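Local coordinates for PUA domain-containing protein (Archaeoglobus fulgidus DSM 4304, PDB 2Q07) that is of unknown function in this crystallised C-terminal part, but belongs to the archaeosine synthase type 1 family of tRNA modification and probably binds RNA through its PUA domain, at residues G102-F107 / E129-E134; K115-V120 / Q158-K163; K41-S46 / L69-E74. One frame throughout, in Å; residues are numbered along the deposited sequence.

Contact 1 (G102-F107 / E129-E134); sequences GWLKRF and ERVEDE
Leu104, on helix 94-111, meets Val131 of helix 123-132 methyl to methyl: Leu104 CD2 lies 4.1 Å from Val131 CG2, with the two side chains crossing at about a right angle. Beyond this touch Leu104 continues into the core, where it packs on Val70, Ile63 and Ile65. Lys105, next in sequence, carries most of the contact and comes nearest in backbone terms, its CA 5.8 Å from Val131 CA. Its aliphatic root covers the other valine branch, Lys105 CB standing 3.8 Å from Val131 CG1. Both helices belong to the UDG-like alpha/beta domain (DUF5591) of this protein, and strand 115-118 comes between them in the chain. Farther out, the lysine bends at chi3 (81°) after an extended start, which takes Lys105 CD past Glu134 CB at 3.7 Å and sets the ammonium beside the carboxylate. Lys105 NZ forms a salt bridge to Glu134 OE1 at 2.8 Å, approaching from above the carboxylate plane, 62° out of it. A second link between the same two residues runs through one water, which accepts from Lys105 NZ at 3.0 Å and donates to the backbone Glu134 O at 2.9 Å.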
loop_
_atom_site.group_PDB
_atom_site.type_symbol
_atom_site.label_atom_id
_atom_site.label_comp_id
_atom_site.label_asym_id
_atom_site.label_seq_id
_atom_site.Cartn_x
_atom_site.Cartn_y
_atom_site.Cartn_z
ATOM N N GLY A 102 -12.329 10.706 10.615
ATOM C CA GLY A 102 -12.693 9.374 11.071
ATOM C C GLY A 102 -11.660 8.331 10.681
ATOM O O GLY A 102 -11.209 7.557 11.530
ATOM N N TRP A 103 -11.279 8.314 9.404
ATOM C CA TRP A 103 -10.284 7.358 8.934
ATOM C C TRP A 103 -8.873 7.654 9.421
ATOM O O TRP A 103 -8.141 6.737 9.809
ATOM C CB TRP A 103 -10.318 7.262 7.405
ATOM C CG TRP A 103 -11.475 6.417 6.949
ATOM C CD1 TRP A 103 -12.600 6.839 6.299
ATOM C CD2 TRP A 103 -11.663 5.021 7.212
ATOM N NE1 TRP A 103 -13.483 5.788 6.151
ATOM C CE2 TRP A 103 -12.931 4.662 6.700
ATOM C CE3 TRP A 103 -10.882 4.037 7.836
ATOM C CZ2 TRP A 103 -13.440 3.355 6.793
ATOM C CZ3 TRP A 103 -11.386 2.739 7.929
ATOM C CH2 TRP A 103 -12.657 2.413 7.408
ATOM N N LEU A 104 -8.493 8.932 9.426
ATOM C CA LEU A 104 -7.163 9.304 9.890
ATOM C C LEU A 104 -6.958 8.824 11.325
ATOM O O LEU A 104 -5.885 8.299 11.668
ATOM C CB LEU A 104 -6.963 10.824 9.826
ATOM C CG LEU A 104 -5.658 11.330 10.466
ATOM C CD1 LEU A 104 -4.443 10.755 9.729
ATOM C CD2 LEU A 104 -5.616 12.859 10.434
ATOM N N LYS A 105 -7.986 9.007 12.157
ATOM C CA LYS A 105 -7.934 8.583 13.551
ATOM C C LYS A 105 -7.666 7.088 13.659
ATOM O O LYS A 105 -6.902 6.649 14.517
ATOM C CB LYS A 105 -9.243 8.893 14.288
ATOM C CG LYS A 105 -9.169 8.468 15.758
ATOM C CD LYS A 105 -10.280 9.030 16.628
ATOM C CE LYS A 105 -11.561 8.237 16.507
ATOM N NZ LYS A 105 -12.524 8.633 17.574
ATOM N N ARG A 106 -8.317 6.311 12.794
ATOM C CA ARG A 106 -8.145 4.862 12.788
ATOM C C ARG A 106 -6.710 4.443 12.552
ATOM O O ARG A 106 -6.205 3.557 13.230
ATOM C CB ARG A 106 -9.045 4.237 11.728
ATOM C CG ARG A 106 -10.494 4.565 11.967
ATOM C CD ARG A 106 -11.410 3.578 11.302
ATOM N NE ARG A 106 -12.802 3.936 11.532
ATOM C CZ ARG A 106 -13.828 3.146 11.246
ATOM N NH1 ARG A 106 -13.612 1.945 10.719
ATOM N NH2 ARG A 106 -15.066 3.560 11.481
ATOM N N PHE A 107 -6.046 5.083 11.594
ATOM C CA PHE A 107 -4.652 4.761 11.304
ATOM C C PHE A 107 -3.723 5.182 12.446
ATOM O O PHE A 107 -2.773 4.481 12.774
ATOM C CB PHE A 107 -4.208 5.430 10.002
ATOM C CG PHE A 107 -4.674 4.711 8.764
ATOM C CD1 PHE A 107 -5.598 5.298 7.907
ATOM C CD2 PHE A 107 -4.167 3.458 8.442
ATOM C CE1 PHE A 107 -6.007 4.651 6.748
ATOM C CE2 PHE A 107 -4.570 2.798 7.278
ATOM C CZ PHE A 107 -5.489 3.393 6.431
ATOM N N GLU A 129 -7.181 18.654 13.829
ATOM C CA GLU A 129 -7.738 19.201 15.055
ATOM C C GLU A 129 -8.884 18.340 15.565
ATOM O O GLU A 129 -9.031 18.155 16.769
ATOM C CB GLU A 129 -8.197 20.644 14.829
ATOM C CG GLU A 129 -7.049 21.643 14.947
ATOM C CD GLU A 129 -7.412 23.018 14.436
ATOM O OE1 GLU A 129 -8.516 23.499 14.762
ATOM O OE2 GLU A 129 -6.592 23.620 13.713
ATOM N N ARG A 130 -9.680 17.795 14.647
ATOM C CA ARG A 130 -10.790 16.930 15.024
ATOM C C ARG A 130 -10.290 15.670 15.720
ATOM O O ARG A 130 -10.872 15.222 16.704
ATOM C CB ARG A 130 -11.593 16.505 13.792
ATOM C CG ARG A 130 -12.458 17.579 13.166
ATOM C CD ARG A 130 -13.611 17.994 14.086
ATOM N NE ARG A 130 -14.704 18.608 13.329
ATOM C CZ ARG A 130 -15.586 17.925 12.605
ATOM N NH1 ARG A 130 -15.514 16.603 12.543
ATOM N NH2 ARG A 130 -16.537 18.561 11.932
ATOM N N VAL A 131 -9.211 15.099 15.194
ATOM C CA VAL A 131 -8.632 13.871 15.737
ATOM C C VAL A 131 -7.860 14.077 17.041
ATOM O O VAL A 131 -7.918 13.241 17.949
ATOM C CB VAL A 131 -7.671 13.214 14.725
ATOM C CG1 VAL A 131 -7.129 11.920 15.297
ATOM C CG2 VAL A 131 -8.383 12.963 13.398
ATOM N N GLU A 132 -7.127 15.183 17.122
ATOM C CA GLU A 132 -6.337 15.485 18.302
ATOM C C GLU A 132 -7.129 15.288 19.586
ATOM O O GLU A 132 -6.629 14.696 20.531
ATOM C CB GLU A 132 -5.822 16.924 18.247
ATOM C CG GLU A 132 -4.967 17.304 19.447
ATOM C CD GLU A 132 -4.584 18.779 19.468
ATOM O OE1 GLU A 132 -3.872 19.184 20.413
ATOM O OE2 GLU A 132 -4.993 19.532 18.555
ATOM N N ASP A 133 -8.367 15.775 19.609
ATOM C CA ASP A 133 -9.214 15.671 20.795
ATOM C C ASP A 133 -9.697 14.256 21.122
ATOM O O ASP A 133 -10.269 14.027 22.189
ATOM C CB ASP A 133 -10.452 16.573 20.660
ATOM C CG ASP A 133 -10.107 18.034 20.405
ATOM O OD1 ASP A 133 -9.163 18.558 21.037
ATOM O OD2 ASP A 133 -10.801 18.664 19.580
ATOM N N GLU A 134 -9.481 13.309 20.222
ATOM C CA GLU A 134 -9.957 11.957 20.463
ATOM C C GLU A 134 -8.875 10.893 20.646
ATOM O O GLU A 134 -9.186 9.744 20.953
ATOM C CB GLU A 134 -10.890 11.541 19.325
ATOM C CG GLU A 134 -11.893 12.616 18.939
ATOM C CD GLU A 134 -12.878 12.142 17.891
ATOM O OE1 GLU A 134 -12.469 11.355 17.010
ATOM O OE2 GLU A 134 -14.056 12.562 17.940
HETATM O O HOH W 1 -10.635 7.531 19.667
#

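Contact 2 (K115-V120 / Q158-K163); sequences KVVAHV and QEIESK
Successive bends at chi2 (-113°), chi3 and chi4 curl the Lys115 chain so that its ammonium arrives beside Glu159, whose own chain folds at chi2 (-56°). The two side chains cross at about a right angle, and Lys115 NZ donates to Glu159 OE1 at 3.0 Å in a salt bridge, meeting that oxygen nearly along its C-O axis. Next to the ammonium, Lys115 CE makes a close approach to the backbone Glu159 O at 3.6 Å. Lys115 is buried while Glu159 is partly exposed, so the carboxylate lies on the more solvent-facing side of the pair. Two residues along the strand, Val117 directs CG2 at the helix end: Val117 CG2 lies 3.7 Å from Ile160 CG2 and 4.1 Å from Glu159 CB. One valine methyl therefore meets two consecutive helix residues, in line with the nearest backbone approach, 7.3 Å between Val117 CA and Glu159 CA. Helical backbone angles stop at Glu161. The contact thus seats the last turn of helix 150-160 on a strand of the mixed five-stranded sheet. Strand 115-118 runs parallel between strands 31-36 and 138-141; Leu156, one turn earlier in the helix, also packs on Val117, while Glu159 reaches over to Val140 on the outermost strand.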
loop_
_atom_site.group_PDB
_atom_site.type_symbol
_atom_site.label_atom_id
_atom_site.label_comp_id
_atom_site.label_asym_id
_atom_site.label_seq_id
_atom_site.Cartn_x
_atom_site.Cartn_y
_atom_site.Cartn_z
ATOM N N LYS A 115 3.162 10.080 19.415
ATOM C CA LYS A 115 3.171 11.465 18.976
ATOM C C LYS A 115 2.802 11.620 17.499
ATOM O O LYS A 115 3.219 10.831 16.650
ATOM C CB LYS A 115 4.550 12.085 19.231
ATOM C CG LYS A 115 4.561 13.600 19.107
ATOM C CD LYS A 115 5.379 14.053 17.922
ATOM C CE LYS A 115 6.867 13.957 18.218
ATOM N NZ LYS A 115 7.293 15.039 19.143
ATOM N N VAL A 116 2.004 12.641 17.215
ATOM C CA VAL A 116 1.559 12.948 15.866
ATOM C C VAL A 116 2.066 14.350 15.507
ATOM O O VAL A 116 1.706 15.323 16.166
ATOM C CB VAL A 116 -0.002 12.953 15.775
ATOM C CG1 VAL A 116 -0.461 13.401 14.382
ATOM C CG2 VAL A 116 -0.555 11.589 16.103
ATOM N N VAL A 117 2.925 14.445 14.492
ATOM C CA VAL A 117 3.426 15.733 14.044
ATOM C C VAL A 117 2.644 16.139 12.799
ATOM O O VAL A 117 2.846 15.580 11.714
ATOM C CB VAL A 117 4.924 15.685 13.662
ATOM C CG1 VAL A 117 5.378 17.067 13.281
ATOM C CG2 VAL A 117 5.744 15.143 14.806
ATOM N N ALA A 118 1.755 17.110 12.957
ATOM C CA ALA A 118 0.934 17.580 11.849
ATOM C C ALA A 118 1.624 18.666 11.027
ATOM O O ALA A 118 1.553 19.843 11.365
ATOM C CB ALA A 118 -0.394 18.099 12.382
ATOM N N HIS A 119 2.286 18.277 9.942
ATOM C CA HIS A 119 2.959 19.258 9.107
ATOM C C HIS A 119 2.052 19.631 7.949
ATOM O O HIS A 119 2.323 19.306 6.792
ATOM C CB HIS A 119 4.278 18.719 8.570
ATOM C CG HIS A 119 5.235 19.795 8.171
ATOM N ND1 HIS A 119 5.869 20.604 9.090
ATOM C CD2 HIS A 119 5.630 20.231 6.953
ATOM C CE1 HIS A 119 6.613 21.492 8.457
ATOM N NE2 HIS A 119 6.484 21.289 7.159
ATOM N N VAL A 120 0.976 20.327 8.277
ATOM C CA VAL A 120 -0.014 20.730 7.292
ATOM C C VAL A 120 -0.626 22.055 7.715
ATOM O O VAL A 120 -0.486 22.471 8.868
ATOM C CB VAL A 120 -1.137 19.682 7.205
ATOM C CG1 VAL A 120 -0.614 18.394 6.610
ATOM C CG2 VAL A 120 -1.688 19.415 8.595
ATOM N N GLN A 158 12.897 19.978 14.892
ATOM C CA GLN A 158 12.906 19.928 16.340
ATOM C C GLN A 158 11.921 18.943 16.940
ATOM O O GLN A 158 11.979 18.671 18.134
ATOM C CB GLN A 158 12.725 21.341 16.904
ATOM C CG GLN A 158 14.048 22.100 16.869
ATOM C CD GLN A 158 13.934 23.576 17.200
ATOM O OE1 GLN A 158 13.164 23.977 18.080
ATOM N NE2 GLN A 158 14.725 24.394 16.501
ATOM N N GLU A 159 11.040 18.392 16.106
ATOM C CA GLU A 159 10.045 17.412 16.550
ATOM C C GLU A 159 10.347 15.979 16.105
ATOM O O GLU A 159 9.947 15.040 16.775
ATOM C CB GLU A 159 8.646 17.758 16.021
ATOM C CG GLU A 159 7.997 19.014 16.585
ATOM C CD GLU A 159 7.900 19.008 18.095
ATOM O OE1 GLU A 159 7.730 17.923 18.692
ATOM O OE2 GLU A 159 7.982 20.100 18.688
ATOM N N ILE A 160 11.037 15.807 14.979
ATOM C CA ILE A 160 11.304 14.461 14.466
ATOM C C ILE A 160 12.770 14.084 14.257
ATOM O O ILE A 160 13.061 13.023 13.694
ATOM C CB ILE A 160 10.562 14.215 13.117
ATOM C CG1 ILE A 160 11.161 15.097 12.017
ATOM C CG2 ILE A 160 9.073 14.507 13.270
ATOM C CD1 ILE A 160 10.639 14.784 10.617
ATOM N N GLU A 161 13.687 14.940 14.699
ATOM C CA GLU A 161 15.119 14.677 14.548
ATOM C C GLU A 161 15.426 13.258 15.039
ATOM O O GLU A 161 15.054 12.897 16.150
ATOM C CB GLU A 161 15.924 15.692 15.369
ATOM C CG GLU A 161 17.300 16.012 14.802
ATOM C CD GLU A 161 17.228 16.894 13.566
ATOM O OE1 GLU A 161 16.467 16.545 12.634
ATOM O OE2 GLU A 161 17.932 17.933 13.525
ATOM N N SER A 162 16.099 12.457 14.216
ATOM C CA SER A 162 16.422 11.081 14.602
ATOM C C SER A 162 17.856 10.676 14.270
ATOM O O SER A 162 18.453 11.174 13.317
ATOM C CB SER A 162 15.453 10.104 13.939
ATOM O OG SER A 162 15.576 10.169 12.531
ATOM N N LYS A 163 18.379 9.736 15.052
ATOM C CA LYS A 163 19.752 9.251 14.922
ATOM C C LYS A 163 20.216 8.621 13.598
ATOM O O LYS A 163 21.096 9.171 12.933
ATOM C CB LYS A 163 20.062 8.284 16.078
ATOM C CG LYS A 163 19.920 8.895 17.480
ATOM C CD LYS A 163 18.462 9.221 17.816
ATOM C CE LYS A 163 18.313 9.886 19.182
ATOM N NZ LYS A 163 18.943 11.237 19.248
#

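Contact 3 (K41-S46 / L69-E74); sequences KPYLTS and LVVPRE
Tyr43 and Leu44, in a short 3-10 turn, face Val71 of strand 70-72 and Arg73 just after it, the backbones staying well apart, with 8.0 Å between Leu44 CA and Arg73 CA. The turn is closed by paired bonds: Thr45 N and OG1 both donate to Pro42 O, and Ser46 N and OG both to Tyr43 O, Ser46 OG lying in the carbonyl plane at 2.9 Å from Tyr43 O. Ser46 is also the N-cap of helix 47-55, where its OG is bonded to His49 N. Across the contact, the Tyr43 ring presents its edge to the strand, Tyr43 CE1 standing 4.3 Å from Val71 CB, which lies near the ring plane. Strand 70-72 is the outermost, antiparallel member of the mixed sheet of the DUF5591 region, next to strand 61-65, and the contact joins it to the loop that follows central strand 31-36. The first bond of the Arg73 side chain points neither toward nor away from the turn, but bends at chi2 (125°) and chi3 (-79°) then bring its guanidinium over to it. Leu44 CD1 covers the centre of one guanidinium face, 3.8 Å from Arg73 CZ, while Tyr43 CB sits at the edge, in plane, 3.3 Å from Arg73 NH2. That same NH2 comes equally near to Leu44 N, but both are donors; Glu76 takes each of them, its OE2 in a salt bridge with Arg73 NH2 and its OE1 bonded to Leu44 N. His49 ND1 also bonds Arg73 NH2, and Glu62 OE2 forms a salt bridge with Arg73 NH1.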
loop_
_atom_site.group_PDB
_atom_site.type_symbol
_atom_site.label_atom_id
_atom_site.label_comp_id
_atom_site.label_asym_id
_atom_site.label_seq_id
_atom_site.Cartn_x
_atom_site.Cartn_y
_atom_site.Cartn_z
ATOM N N LYS A 41 1.318 12.372 -8.235
ATOM C CA LYS A 41 1.330 11.114 -7.496
ATOM C C LYS A 41 2.196 10.113 -8.271
ATOM O O LYS A 41 2.436 10.295 -9.464
ATOM C CB LYS A 41 -0.091 10.559 -7.360
ATOM C CG LYS A 41 -1.082 11.491 -6.668
ATOM C CD LYS A 41 -2.448 10.836 -6.594
ATOM C CE LYS A 41 -3.520 11.813 -6.141
ATOM N NZ LYS A 41 -4.882 11.200 -6.226
ATOM N N PRO A 42 2.719 9.073 -7.589
ATOM C CA PRO A 42 2.534 8.821 -6.154
ATOM C C PRO A 42 3.198 9.951 -5.371
ATOM O O PRO A 42 4.243 10.450 -5.777
ATOM C CB PRO A 42 3.210 7.467 -5.953
ATOM C CG PRO A 42 4.303 7.480 -6.972
ATOM C CD PRO A 42 3.603 8.059 -8.190
ATOM N N TYR A 43 2.590 10.344 -4.257
ATOM C CA TYR A 43 3.075 11.458 -3.442
ATOM C C TYR A 43 4.578 11.611 -3.204
ATOM O O TYR A 43 5.089 12.734 -3.172
ATOM C CB TYR A 43 2.373 11.446 -2.090
ATOM C CG TYR A 43 0.869 11.353 -2.188
ATOM C CD1 TYR A 43 0.175 10.361 -1.498
ATOM C CD2 TYR A 43 0.135 12.271 -2.945
ATOM C CE1 TYR A 43 -1.218 10.282 -1.552
ATOM C CE2 TYR A 43 -1.274 12.201 -3.004
ATOM C CZ TYR A 43 -1.934 11.201 -2.303
ATOM O OH TYR A 43 -3.306 11.103 -2.342
ATOM N N LEU A 44 5.289 10.505 -3.037
ATOM C CA LEU A 44 6.724 10.585 -2.769
ATOM C C LEU A 44 7.551 11.225 -3.893
ATOM O O LEU A 44 8.657 11.715 -3.652
ATOM C CB LEU A 44 7.276 9.194 -2.453
ATOM C CG LEU A 44 8.676 9.121 -1.859
ATOM C CD1 LEU A 44 8.739 9.922 -0.558
ATOM C CD2 LEU A 44 9.032 7.649 -1.608
ATOM N N THR A 45 7.023 11.221 -5.111
ATOM C CA THR A 45 7.735 11.809 -6.242
ATOM C C THR A 45 7.356 13.276 -6.470
ATOM O O THR A 45 7.873 13.911 -7.388
ATOM C CB THR A 45 7.437 11.061 -7.556
ATOM O OG1 THR A 45 6.104 11.369 -7.978
ATOM C CG2 THR A 45 7.570 9.549 -7.366
ATOM N N SER A 46 6.450 13.815 -5.657
ATOM C CA SER A 46 6.035 15.210 -5.820
ATOM C C SER A 46 7.144 16.185 -5.414
ATOM O O SER A 46 7.987 15.876 -4.579
ATOM C CB SER A 46 4.795 15.503 -4.974
ATOM O OG SER A 46 5.136 15.595 -3.598
ATOM N N LEU A 69 -9.423 9.995 0.500
ATOM C CA LEU A 69 -8.403 9.099 1.016
ATOM C C LEU A 69 -7.354 9.619 1.988
ATOM O O LEU A 69 -6.776 10.690 1.817
ATOM C CB LEU A 69 -7.683 8.406 -0.147
ATOM C CG LEU A 69 -8.487 7.393 -0.966
ATOM C CD1 LEU A 69 -7.615 6.854 -2.085
ATOM C CD2 LEU A 69 -8.969 6.248 -0.072
ATOM N N VAL A 70 -7.139 8.817 3.020
ATOM C CA VAL A 70 -6.129 9.043 4.032
ATOM C C VAL A 70 -5.163 7.931 3.642
ATOM O O VAL A 70 -5.566 6.769 3.574
ATOM C CB VAL A 70 -6.667 8.762 5.432
ATOM C CG1 VAL A 70 -5.522 8.816 6.429
ATOM C CG2 VAL A 70 -7.764 9.772 5.785
ATOM N N VAL A 71 -3.900 8.266 3.402
ATOM C CA VAL A 71 -2.947 7.266 2.935
ATOM C C VAL A 71 -1.602 7.101 3.634
ATOM O O VAL A 71 -0.755 7.982 3.570
ATOM C CB VAL A 71 -2.621 7.508 1.437
ATOM C CG1 VAL A 71 -1.731 6.394 0.904
ATOM C CG2 VAL A 71 -3.910 7.605 0.634
ATOM N N PRO A 72 -1.396 5.969 4.321
ATOM C CA PRO A 72 -0.104 5.782 4.971
ATOM C C PRO A 72 0.887 5.694 3.805
ATOM O O PRO A 72 0.581 5.099 2.764
ATOM C CB PRO A 72 -0.270 4.442 5.689
ATOM C CG PRO A 72 -1.730 4.466 6.077
ATOM C CD PRO A 72 -2.385 4.991 4.819
ATOM N N ARG A 73 2.053 6.288 3.966
ATOM C CA ARG A 73 3.055 6.272 2.909
ATOM C C ARG A 73 3.301 4.877 2.313
ATOM O O ARG A 73 3.600 4.746 1.126
ATOM C CB ARG A 73 4.366 6.845 3.438
ATOM C CG ARG A 73 5.546 6.701 2.482
ATOM C CD ARG A 73 6.180 8.045 2.209
ATOM N NE ARG A 73 5.420 8.803 1.227
ATOM C CZ ARG A 73 5.389 10.129 1.151
ATOM N NH1 ARG A 73 6.073 10.878 2.007
ATOM N NH2 ARG A 73 4.677 10.701 0.195
ATOM N N GLU A 74 3.149 3.844 3.137
ATOM C CA GLU A 74 3.381 2.461 2.704
ATOM C C GLU A 74 2.407 1.935 1.657
ATOM O O GLU A 74 2.687 0.937 0.997
ATOM C CB GLU A 74 3.359 1.521 3.908
ATOM C CG GLU A 74 4.495 1.734 4.909
ATOM C CD GLU A 74 4.300 2.943 5.813
ATOM O OE1 GLU A 74 3.259 3.628 5.726
ATOM O OE2 GLU A 74 5.199 3.201 6.629
#

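Overall arrangement
All three contacts lie in the DUF5591 region, in the N-terminal part of this chain. Along the sequence contact 3 closes before the others open, whereas contacts 1 and 2 interleave, strand 115-118 lying between the two helices of contact 1. Their centres are 17 to 19 Å apart. Contacts 2 and 3 both reach the mixed five-stranded sheet, with nearest atoms about 10 Å apart. Contacts 1 and 3 touch directly: Phe107 CE2 packs 3.5 Å from Pro72 CG. Contact 1 joins two helices, contact 2 sets a helix on the sheet, and contact 3 sets a loop against the edge strand and the residue after it, all within one alpha/beta domain, separate from the PUA domain that probably binds RNA.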